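Local coordinates for protein nitrite reductase (Hyphomicrobium denitrificans, PDB 2DV6) that reduces nitrite to nitric oxide in denitrification at bound copper ions, probably with electrons delivered by a cytochrome c, at residues Val79-Asp82 with Gln83-Ala86; Cys114-Ala117 with Gly118-Gln121; Met313-Glu316 with Lys317-Glu321; Gly333-Thr336 with Arg337-Leu341. All coordinates share one frame; numbering follows the deposited sequence.

Contact 1. Residues Val79-Asp82 with Gln83-Ala86; sequences VVVD and QYAA
The Tyr84 ring is met by Val81, whose CG1 comes up obliquely to Tyr84 CD1 at 3.9 Å. The two side chains lie alongside each other and point the same way. This is plain van der Waals packing of a methyl group beside an aromatic carbon. Val81 CG1 stands anti to the backbone N (chi1 -179°), which carries this methyl forward along the chain to the ring. More of the ring's surroundings come from neighbours: Phe110 meets it edge-to-face, Lys106 makes a cation-pi contact, and the Lys106 carbonyl is hydrogen-bonded to the hydroxyl of Tyr84. A pair of flat groups lies at the exposed tip: the carboxylate of Asp82 and the amide of Gln83. Their planes are nearly parallel, 13° apart. The side chains come nearest at Asp82 OD2 and Gln83 CG, 3.9 Å, so the flat groups do not stack closely.

The backbone closes the turn at Val81. Its N gives a nearly straight bond to Ala86 O at 2.7 Å. Its O is gripped more loosely: Ala85 N approaches it at 3.2 Å and Tyr84 N at 3.4 Å, both as weak bonds. Asp82 is helical, Gln83 and Tyr84 have turn-like angles, and Ala85 is left-handed, which swings the chain back. The result is a four-residue hairpin loop of a cupredoxin domain. It joins strand 80-81 to its antiparallel neighbour 86-87 at the margin of a sheet. Val81 and Ala86 both rest on Phe100 of strand 97-103, while strand 108-113 runs along the other side of strand 80-81.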
loop_
_atom_site.group_PDB
_atom_site.type_symbol
_atom_site.label_atom_id
_atom_site.label_comp_id
_atom_site.label_asym_id
_atom_site.label_seq_id
_atom_site.Cartn_x
_atom_site.Cartn_y
_atom_site.Cartn_z
ATOM N N VAL A 79 -26.452 13.864 6.846
ATOM C CA VAL A 79 -26.483 14.454 8.167
ATOM C C VAL A 79 -27.788 15.239 8.242
ATOM O O VAL A 79 -28.082 16.040 7.354
ATOM C CB VAL A 79 -25.399 15.531 8.396
ATOM C CG1 VAL A 79 -25.386 15.948 9.878
ATOM C CG2 VAL A 79 -24.064 15.066 7.995
ATOM N N VAL A 80 -28.548 15.023 9.309
ATOM C CA VAL A 80 -29.766 15.775 9.552
ATOM C C VAL A 80 -29.585 16.505 10.867
ATOM O O VAL A 80 -29.116 15.917 11.834
ATOM C CB VAL A 80 -31.016 14.838 9.582
ATOM C CG1 VAL A 80 -32.319 15.617 9.923
ATOM C CG2 VAL A 80 -31.154 14.110 8.265
ATOM N N VAL A 81 -29.912 17.799 10.899
ATOM C CA VAL A 81 -29.833 18.522 12.171
ATOM C C VAL A 81 -31.218 18.615 12.780
ATOM O O VAL A 81 -32.137 19.252 12.232
ATOM C CB VAL A 81 -29.114 19.882 12.117
ATOM C CG1 VAL A 81 -29.083 20.520 13.548
ATOM C CG2 VAL A 81 -27.717 19.696 11.588
ATOM N N ASP A 82 -31.321 17.954 13.934
ATOM C CA ASP A 82 -32.598 17.617 14.532
ATOM C C ASP A 82 -33.656 18.740 14.613
ATOM O O ASP A 82 -34.806 18.532 14.168
ATOM C CB ASP A 82 -32.429 16.960 15.896
ATOM C CG ASP A 82 -33.731 16.365 16.404
ATOM O OD1 ASP A 82 -34.610 16.025 15.560
ATOM O OD2 ASP A 82 -33.877 16.262 17.639
ATOM N N GLN A 83 -33.347 19.908 15.152
ATOM C CA GLN A 83 -34.507 20.820 15.242
ATOM C C GLN A 83 -34.516 21.975 14.239
ATOM O O GLN A 83 -35.512 22.664 14.105
ATOM C CB GLN A 83 -34.787 21.241 16.699
ATOM C CG GLN A 83 -34.398 20.129 17.688
ATOM C CD GLN A 83 -35.234 20.098 18.943
ATOM O OE1 GLN A 83 -34.732 20.387 20.043
ATOM N NE2 GLN A 83 -36.520 19.718 18.801
ATOM N N TYR A 84 -33.424 22.138 13.496
ATOM C CA TYR A 84 -33.292 23.195 12.511
ATOM C C TYR A 84 -33.821 22.782 11.149
ATOM O O TYR A 84 -33.983 23.615 10.260
ATOM C CB TYR A 84 -31.834 23.614 12.399
ATOM C CG TYR A 84 -31.362 24.457 13.551
ATOM C CD1 TYR A 84 -30.799 23.875 14.689
ATOM C CD2 TYR A 84 -31.511 25.843 13.523
ATOM C CE1 TYR A 84 -30.360 24.656 15.747
ATOM C CE2 TYR A 84 -31.075 26.626 14.579
ATOM C CZ TYR A 84 -30.502 26.031 15.681
ATOM O OH TYR A 84 -30.087 26.818 16.728
ATOM N N ALA A 85 -34.098 21.493 10.988
ATOM C CA ALA A 85 -34.462 20.919 9.679
ATOM C C ALA A 85 -33.505 21.373 8.561
ATOM O O ALA A 85 -33.919 21.853 7.493
ATOM C CB ALA A 85 -35.923 21.225 9.331
ATOM N N ALA A 86 -32.222 21.297 8.866
ATOM C CA ALA A 86 -31.167 21.508 7.912
ATOM C C ALA A 86 -30.574 20.112 7.718
ATOM O O ALA A 86 -30.470 19.312 8.672
ATOM C CB ALA A 86 -30.144 22.452 8.491
#

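Contact 2. Residues Cys114-Ala117 with Gly118-Gln121; sequences CSIA and GHRQ. With CU (copper (II) ion), chain I.
Ile116 and His119 are joined by a type II turn, in which His119 N donates to Ile116 O at 3.0 Å with Ala117 and Gly118 at the corners. Gly118 has positive phi, and a CB there would run into the carbonyl O of Ala117. The turn sets two side chains side by side. Ile116 CG2 sits over one face of the His119 ring, 3.6 Å from its centroid, and makes a CH-pi contact. It lies offset toward the rim, closest to His119 NE2 at 3.5 Å. This methyl would limit how far the imidazole can tip.

The other end of the ring serves the metal. His119 ND1 binds the copper ion at 2.1 Å, and Cys114 SG binds it at 2.2 Å. The thiolate stands anti to the backbone N of its own residue (chi1 180°), which places the sulfur at the copper beside His119 ND1. Cys114 SG also accepts a long hydrogen bond from Ile116 N at 3.6 Å, a second grip that may temper the charge on the sulfur. Within the loop, a water ties three backbone groups together. It donates to Cys114 O and Ile116 O and accepts from Arg120 N, so the start of helix 119-122 is held to the cysteine.

Gln121 meets Gln121 of a second subunit by a side-chain hydrogen bond, so the loop also lies at a subunit interface. His77 and Met124 complete the metal site. Cysteine, histidine and methionine on one loop, with a histidine from farther back in the chain, are the ligand set of a type 1 copper site; here four residues separate each loop ligand from the next.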
loop_
_atom_site.group_PDB
_atom_site.type_symbol
_atom_site.label_atom_id
_atom_site.label_comp_id
_atom_site.label_asym_id
_atom_site.label_seq_id
_atom_site.Cartn_x
_atom_site.Cartn_y
_atom_site.Cartn_z
ATOM N N CYS A 114 -27.478 10.491 11.086
ATOM C CA CYS A 114 -27.678 9.981 9.743
ATOM C C CYS A 114 -29.060 9.342 9.653
ATOM O O CYS A 114 -29.438 8.574 10.543
ATOM C CB CYS A 114 -26.590 8.970 9.363
ATOM S SG CYS A 114 -26.852 8.341 7.717
ATOM N N SER A 115 -29.792 9.655 8.577
ATOM C CA SER A 115 -31.195 9.260 8.455
ATOM C C SER A 115 -31.338 7.982 7.652
ATOM O O SER A 115 -32.436 7.498 7.483
ATOM C CB SER A 115 -32.004 10.359 7.760
ATOM O OG SER A 115 -31.657 10.409 6.382
ATOM N N ILE A 116 -30.240 7.465 7.112
ATOM C CA ILE A 116 -30.262 6.168 6.433
ATOM C C ILE A 116 -30.662 5.052 7.425
ATOM O O ILE A 116 -30.216 5.036 8.606
ATOM C CB ILE A 116 -28.908 5.919 5.707
ATOM C CG1 ILE A 116 -28.590 7.080 4.742
ATOM C CG2 ILE A 116 -28.864 4.556 5.015
ATOM C CD1 ILE A 116 -29.769 7.480 3.782
ATOM N N ALA A 117 -31.535 4.141 6.972
ATOM C CA ALA A 117 -32.083 3.113 7.860
ATOM C C ALA A 117 -30.968 2.377 8.640
ATOM O O ALA A 117 -30.048 1.788 8.033
ATOM C CB ALA A 117 -32.958 2.090 7.065
ATOM N N GLY A 118 -31.052 2.430 9.968
ATOM C CA GLY A 118 -30.140 1.694 10.833
ATOM C C GLY A 118 -28.937 2.493 11.286
ATOM O O GLY A 118 -28.371 2.210 12.342
ATOM N N HIS A 119 -28.548 3.512 10.525
ATOM C CA HIS A 119 -27.274 4.218 10.785
ATOM C C HIS A 119 -27.241 4.988 12.076
ATOM O O HIS A 119 -26.208 4.985 12.752
ATOM C CB HIS A 119 -26.863 5.114 9.608
ATOM C CG HIS A 119 -26.525 4.335 8.382
ATOM N ND1 HIS A 119 -25.698 4.817 7.389
ATOM C CD2 HIS A 119 -26.920 3.103 7.977
ATOM C CE1 HIS A 119 -25.580 3.909 6.438
ATOM N NE2 HIS A 119 -26.313 2.862 6.767
ATOM N N ARG A 120 -28.330 5.664 12.438
ATOM C CA ARG A 120 -28.311 6.369 13.735
ATOM C C ARG A 120 -28.158 5.359 14.880
ATOM O O ARG A 120 -27.363 5.569 15.796
ATOM C CB ARG A 120 -29.465 7.368 13.929
ATOM C CG ARG A 120 -29.751 7.632 15.395
ATOM C CD ARG A 120 -29.988 9.072 15.840
ATOM N NE ARG A 120 -31.305 9.561 15.527
ATOM C CZ ARG A 120 -31.891 10.649 16.051
ATOM N NH1 ARG A 120 -31.335 11.418 16.993
ATOM N NH2 ARG A 120 -33.089 10.954 15.595
ATOM N N GLN A 121 -28.836 4.217 14.775
ATOM C CA GLN A 121 -28.695 3.180 15.796
ATOM C C GLN A 121 -27.298 2.540 15.794
ATOM O O GLN A 121 -26.776 2.195 16.849
ATOM C CB GLN A 121 -29.722 2.085 15.603
ATOM C CG GLN A 121 -31.146 2.440 15.943
ATOM C CD GLN A 121 -32.097 1.428 15.305
ATOM O OE1 GLN A 121 -32.410 1.505 14.093
ATOM N NE2 GLN A 121 -32.523 0.437 16.109
HETATM CU CU CU I . -25.237 6.871 7.401
HETATM O O HOH W 1 -30.701 6.340 10.891
#

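Contact 3. Residues Met313-Glu316 with Lys317-Glu321; sequences MDYE and KLINE
Tyr315 and Ile319 meet because Tyr315 extends anti to its amide nitrogen (chi1 168°) while Ile319 CG1 is wedged between its own N and carbonyl carbon (chi1 53°). Ile319 CG1 thus lies over one face of the Tyr315 ring, 4.1 Å from the centroid, in a CH-pi contact. Ile319 CG2 reaches Tyr315 CE1 at 3.5 Å. Glu316 bends at chi2 (-81°), which turns its carboxylate forward along the helix, toward Asn320. There Asn320 ND2 donates to Glu316 OE1 at 3.1 Å, on the anti side and somewhat out of the carboxylate plane. The same OE1 has a salt bridge with Lys322. With an alanine in place of Glu316, the amide of Asn320 would probably be free to turn and Lys322 would be left without this charge mate.

The whole is one short helix, 315-319, capped at both ends. Asp314 is the N-cap: its OD1 accepts from Lys317 N at 3.0 Å, met from above the carboxylate plane. At the other end a Schellman motif closes the helix, with Glu321 as the C-prime residue. Lys317 crosses Asp314 at about a right angle, its CE 3.6 Å from Asp314 OD2, and its NZ goes on to a salt bridge with Glu324. Met313 SD touches Leu318 CD1 at 4.2 Å. Beyond the helix lies a third subunit, whose Arg420 forms a salt bridge with Glu321 and whose His423 NE2 is hydrogen-bonded to Ile319 O.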
loop_
_atom_site.group_PDB
_atom_site.type_symbol
_atom_site.label_atom_id
_atom_site.label_comp_id
_atom_site.label_asym_id
_atom_site.label_seq_id
_atom_site.Cartn_x
_atom_site.Cartn_y
_atom_site.Cartn_z
ATOM N N MET A 313 6.331 24.735 6.116
ATOM C CA MET A 313 6.229 24.909 4.677
ATOM C C MET A 313 6.408 23.549 4.028
ATOM O O MET A 313 7.246 22.755 4.452
ATOM C CB MET A 313 7.338 25.840 4.148
ATOM C CG MET A 313 7.098 26.221 2.710
ATOM S SD MET A 313 8.357 27.278 2.003
ATOM C CE MET A 313 9.680 26.098 1.702
ATOM N N ASP A 314 5.639 23.297 2.983
ATOM C CA ASP A 314 5.783 22.075 2.211
ATOM C C ASP A 314 6.279 22.548 0.829
ATOM O O ASP A 314 5.555 23.193 0.061
ATOM C CB ASP A 314 4.432 21.362 2.139
ATOM C CG ASP A 314 4.471 20.067 1.351
ATOM O OD1 ASP A 314 5.187 19.990 0.316
ATOM O OD2 ASP A 314 3.740 19.128 1.755
ATOM N N TYR A 315 7.534 22.232 0.541
ATOM C CA TYR A 315 8.155 22.602 -0.732
ATOM C C TYR A 315 7.475 22.006 -1.975
ATOM O O TYR A 315 7.313 22.702 -2.966
ATOM C CB TYR A 315 9.652 22.263 -0.699
ATOM C CG TYR A 315 10.312 22.327 -2.035
ATOM C CD1 TYR A 315 10.785 23.525 -2.556
ATOM C CD2 TYR A 315 10.462 21.160 -2.793
ATOM C CE1 TYR A 315 11.404 23.549 -3.839
ATOM C CE2 TYR A 315 11.044 21.176 -4.030
ATOM C CZ TYR A 315 11.525 22.359 -4.540
ATOM O OH TYR A 315 12.102 22.290 -5.789
ATOM N N GLU A 316 7.080 20.734 -1.919
ATOM C CA GLU A 316 6.388 20.066 -3.048
ATOM C C GLU A 316 5.084 20.832 -3.372
ATOM O O GLU A 316 4.749 21.074 -4.544
ATOM C CB GLU A 316 6.092 18.598 -2.696
ATOM C CG GLU A 316 5.406 17.807 -3.836
ATOM C CD GLU A 316 3.883 18.022 -3.940
ATOM O OE1 GLU A 316 3.387 17.994 -5.089
ATOM O OE2 GLU A 316 3.179 18.221 -2.901
ATOM N N LYS A 317 4.360 21.249 -2.332
ATOM C CA LYS A 317 3.111 21.991 -2.558
ATOM C C LYS A 317 3.405 23.379 -3.124
ATOM O O LYS A 317 2.725 23.817 -4.044
ATOM C CB LYS A 317 2.278 22.099 -1.274
ATOM C CG LYS A 317 1.553 20.802 -0.856
ATOM C CD LYS A 317 0.837 21.059 0.512
ATOM C CE LYS A 317 0.239 19.750 1.129
ATOM N NZ LYS A 317 -0.705 20.140 2.261
ATOM N N LEU A 318 4.399 24.075 -2.559
ATOM C CA LEU A 318 4.859 25.358 -3.130
ATOM C C LEU A 318 5.221 25.251 -4.600
ATOM O O LEU A 318 4.704 25.996 -5.413
ATOM C CB LEU A 318 6.095 25.873 -2.400
ATOM C CG LEU A 318 6.476 27.339 -2.243
ATOM C CD1 LEU A 318 8.041 27.432 -2.159
ATOM C CD2 LEU A 318 5.837 28.405 -3.166
ATOM N N ILE A 319 6.142 24.364 -4.959
ATOM C CA ILE A 319 6.604 24.435 -6.327
ATOM C C ILE A 319 5.604 23.887 -7.306
ATOM O O ILE A 319 5.669 24.233 -8.480
ATOM C CB ILE A 319 7.933 23.744 -6.613
ATOM C CG1 ILE A 319 7.908 22.305 -6.121
ATOM C CG2 ILE A 319 9.129 24.672 -6.237
ATOM C CD1 ILE A 319 8.662 21.423 -7.033
ATOM N N ASN A 320 4.678 23.041 -6.828
ATOM C CA ASN A 320 3.603 22.532 -7.711
ATOM C C ASN A 320 2.283 23.296 -7.576
ATOM O O ASN A 320 1.270 22.868 -8.114
ATOM C CB ASN A 320 3.427 21.023 -7.542
ATOM C CG ASN A 320 4.659 20.262 -8.029
ATOM O OD1 ASN A 320 5.193 20.552 -9.113
ATOM N ND2 ASN A 320 5.119 19.317 -7.250
ATOM N N GLU A 321 2.315 24.442 -6.887
ATOM C CA GLU A 321 1.155 25.350 -6.866
ATOM C C GLU A 321 -0.097 24.687 -6.243
ATOM O O GLU A 321 -1.174 24.707 -6.828
ATOM C CB GLU A 321 0.899 25.979 -8.252
ATOM C CG GLU A 321 2.139 26.767 -8.775
ATOM C CD GLU A 321 1.945 27.412 -10.170
ATOM O OE1 GLU A 321 0.808 27.817 -10.516
ATOM O OE2 GLU A 321 2.959 27.552 -10.902
#

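Contact 4. Residues Gly333-Thr336 with Arg337-Leu341; sequences GSLT and RSHPL
His339 turns its ring back over the helix end toward Ser334 and Leu335. Its chi1 is 31°, away from any staggered position, which suggests some strain in the bend. His339 NE2 then faces Ser334 OG at 3.5 Å, a weak hydrogen bond. That hydroxyl is also bonded to Asn329 O. Leu335 CD2 lies at the ring's edge, in its plane, 3.8 Å from His339 CD2. One face of the ring is covered by Ser338 CB, set over its centre. Were His339 an alanine, Leu335 CD2 would probably lose its aromatic neighbour, and the weak bond to Ser334 OG would go.

Leu335 has CG beside its backbone N (chi1 -54°) and spreads two methyls. CD2 serves the histidine, and Leu335 CD1 touches Leu341 CD1 at 4.1 Å. On the backbone side, Pro340 CA makes a CA-H...O contact with Leu335 O at 3.3 Å. Pro340 CD packs on Thr336 O at 3.6 Å.

The backbone is a short helix, 334-338, with a wider pi-type turn. Gly333 is the N-cap. Its O accepts twice, from Arg337 N and from Ser338 N, each at 3.0 Å. Ser334 O takes His339 N at 2.9 Å, another such wide step, just as the chain leaves helical angles. Arg337 bends at chi3 (82°), and its NH1 is hydrogen-bonded to Ala136 O. The helix leads into strand 341-343. The backbones of Leu335 and Leu341 are hydrogen-bonded to Phe428 of strand 427-431, its parallel neighbour. Pro340 and Thr336 lie against Phe428, while Leu335 and Leu341 reach Val294 and Phe292 of strand 290-299.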
loop_
_atom_site.group_PDB
_atom_site.type_symbol
_atom_site.label_atom_id
_atom_site.label_comp_id
_atom_site.label_asym_id
_atom_site.label_seq_id
_atom_site.Cartn_x
_atom_site.Cartn_y
_atom_site.Cartn_z
ATOM N N GLY A 333 -8.634 35.532 9.115
ATOM C CA GLY A 333 -9.435 36.476 9.913
ATOM C C GLY A 333 -8.810 37.858 10.070
ATOM O O GLY A 333 -9.292 38.703 10.857
ATOM N N SER A 334 -7.728 38.081 9.329
ATOM C CA SER A 334 -7.015 39.332 9.361
ATOM C C SER A 334 -7.959 40.528 9.143
ATOM O O SER A 334 -7.987 41.465 9.962
ATOM C CB SER A 334 -5.907 39.333 8.308
ATOM O OG SER A 334 -5.277 40.609 8.264
ATOM N N LEU A 335 -8.746 40.463 8.064
ATOM C CA LEU A 335 -9.647 41.547 7.673
ATOM C C LEU A 335 -11.132 41.313 7.993
ATOM O O LEU A 335 -11.994 42.059 7.530
ATOM C CB LEU A 335 -9.466 41.866 6.196
ATOM C CG LEU A 335 -8.056 42.191 5.706
ATOM C CD1 LEU A 335 -8.104 42.646 4.211
ATOM C CD2 LEU A 335 -7.381 43.259 6.569
ATOM N N THR A 336 -11.423 40.286 8.776
ATOM C CA THR A 336 -12.756 40.072 9.306
ATOM C C THR A 336 -12.821 40.371 10.821
ATOM O O THR A 336 -13.605 41.204 11.255
ATOM C CB THR A 336 -13.258 38.617 9.052
ATOM O OG1 THR A 336 -12.315 37.676 9.569
ATOM C CG2 THR A 336 -13.451 38.357 7.571
ATOM N N ARG A 337 -12.001 39.695 11.611
ATOM C CA ARG A 337 -12.073 39.806 13.055
ATOM C C ARG A 337 -10.965 40.727 13.603
ATOM O O ARG A 337 -11.197 41.486 14.548
ATOM C CB ARG A 337 -12.011 38.408 13.702
ATOM C CG ARG A 337 -13.329 37.584 13.531
ATOM C CD ARG A 337 -13.246 36.140 14.034
ATOM N NE ARG A 337 -13.412 35.831 15.487
ATOM C CZ ARG A 337 -13.928 36.631 16.419
ATOM N NH1 ARG A 337 -14.022 36.212 17.673
ATOM N NH2 ARG A 337 -14.363 37.855 16.109
ATOM N N SER A 338 -9.774 40.675 13.015
ATOM C CA SER A 338 -8.650 41.373 13.576
ATOM C C SER A 338 -8.770 42.853 13.297
ATOM O O SER A 338 -8.770 43.639 14.231
ATOM C CB SER A 338 -7.329 40.796 13.100
ATOM O OG SER A 338 -7.228 39.471 13.584
ATOM N N HIS A 339 -8.870 43.233 12.024
ATOM C CA HIS A 339 -9.127 44.624 11.668
ATOM C C HIS A 339 -9.814 44.775 10.328
ATOM O O HIS A 339 -9.158 44.990 9.293
ATOM C CB HIS A 339 -7.831 45.442 11.673
ATOM C CG HIS A 339 -6.639 44.641 11.301
ATOM N ND1 HIS A 339 -5.591 44.412 12.176
ATOM C CD2 HIS A 339 -6.342 43.976 10.157
ATOM C CE1 HIS A 339 -4.703 43.635 11.582
ATOM N NE2 HIS A 339 -5.133 43.356 10.357
ATOM N N PRO A 340 -11.147 44.706 10.344
ATOM C CA PRO A 340 -11.875 44.932 9.122
ATOM C C PRO A 340 -11.626 46.344 8.618
ATOM O O PRO A 340 -11.057 47.195 9.338
ATOM C CB PRO A 340 -13.339 44.748 9.539
ATOM C CG PRO A 340 -13.355 44.871 11.020
ATOM C CD PRO A 340 -12.034 44.407 11.491
ATOM N N LEU A 341 -11.992 46.580 7.369
ATOM C CA LEU A 341 -12.106 47.929 6.851
ATOM C C LEU A 341 -13.408 48.574 7.354
ATOM O O LEU A 341 -14.417 47.904 7.525
ATOM C CB LEU A 341 -12.064 47.927 5.322
ATOM C CG LEU A 341 -10.858 47.455 4.492
ATOM C CD1 LEU A 341 -10.533 45.960 4.714
ATOM C CD2 LEU A 341 -11.136 47.757 2.996
#

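All four contacts are local and follow one another along the chain, so none encloses or crosses another. Contact 1 closes the hairpin between strands 80-81 and 86-87. Contact 2 closes the copper-binding loop after strand 108-113, which pairs with strand 80-81 in the same sheet. The two touch where Val80 CG2 meets Ser115 CB at 3.9 Å, and their centres are 14 Å apart. Contact 3 forms the short helix between strands 309-310 and 325-328, at a subunit boundary. Contact 4 forms the helix that leads from strand 325-328 into strand 341-343. Contacts 3 and 4 have centres 27 Å apart and do not touch.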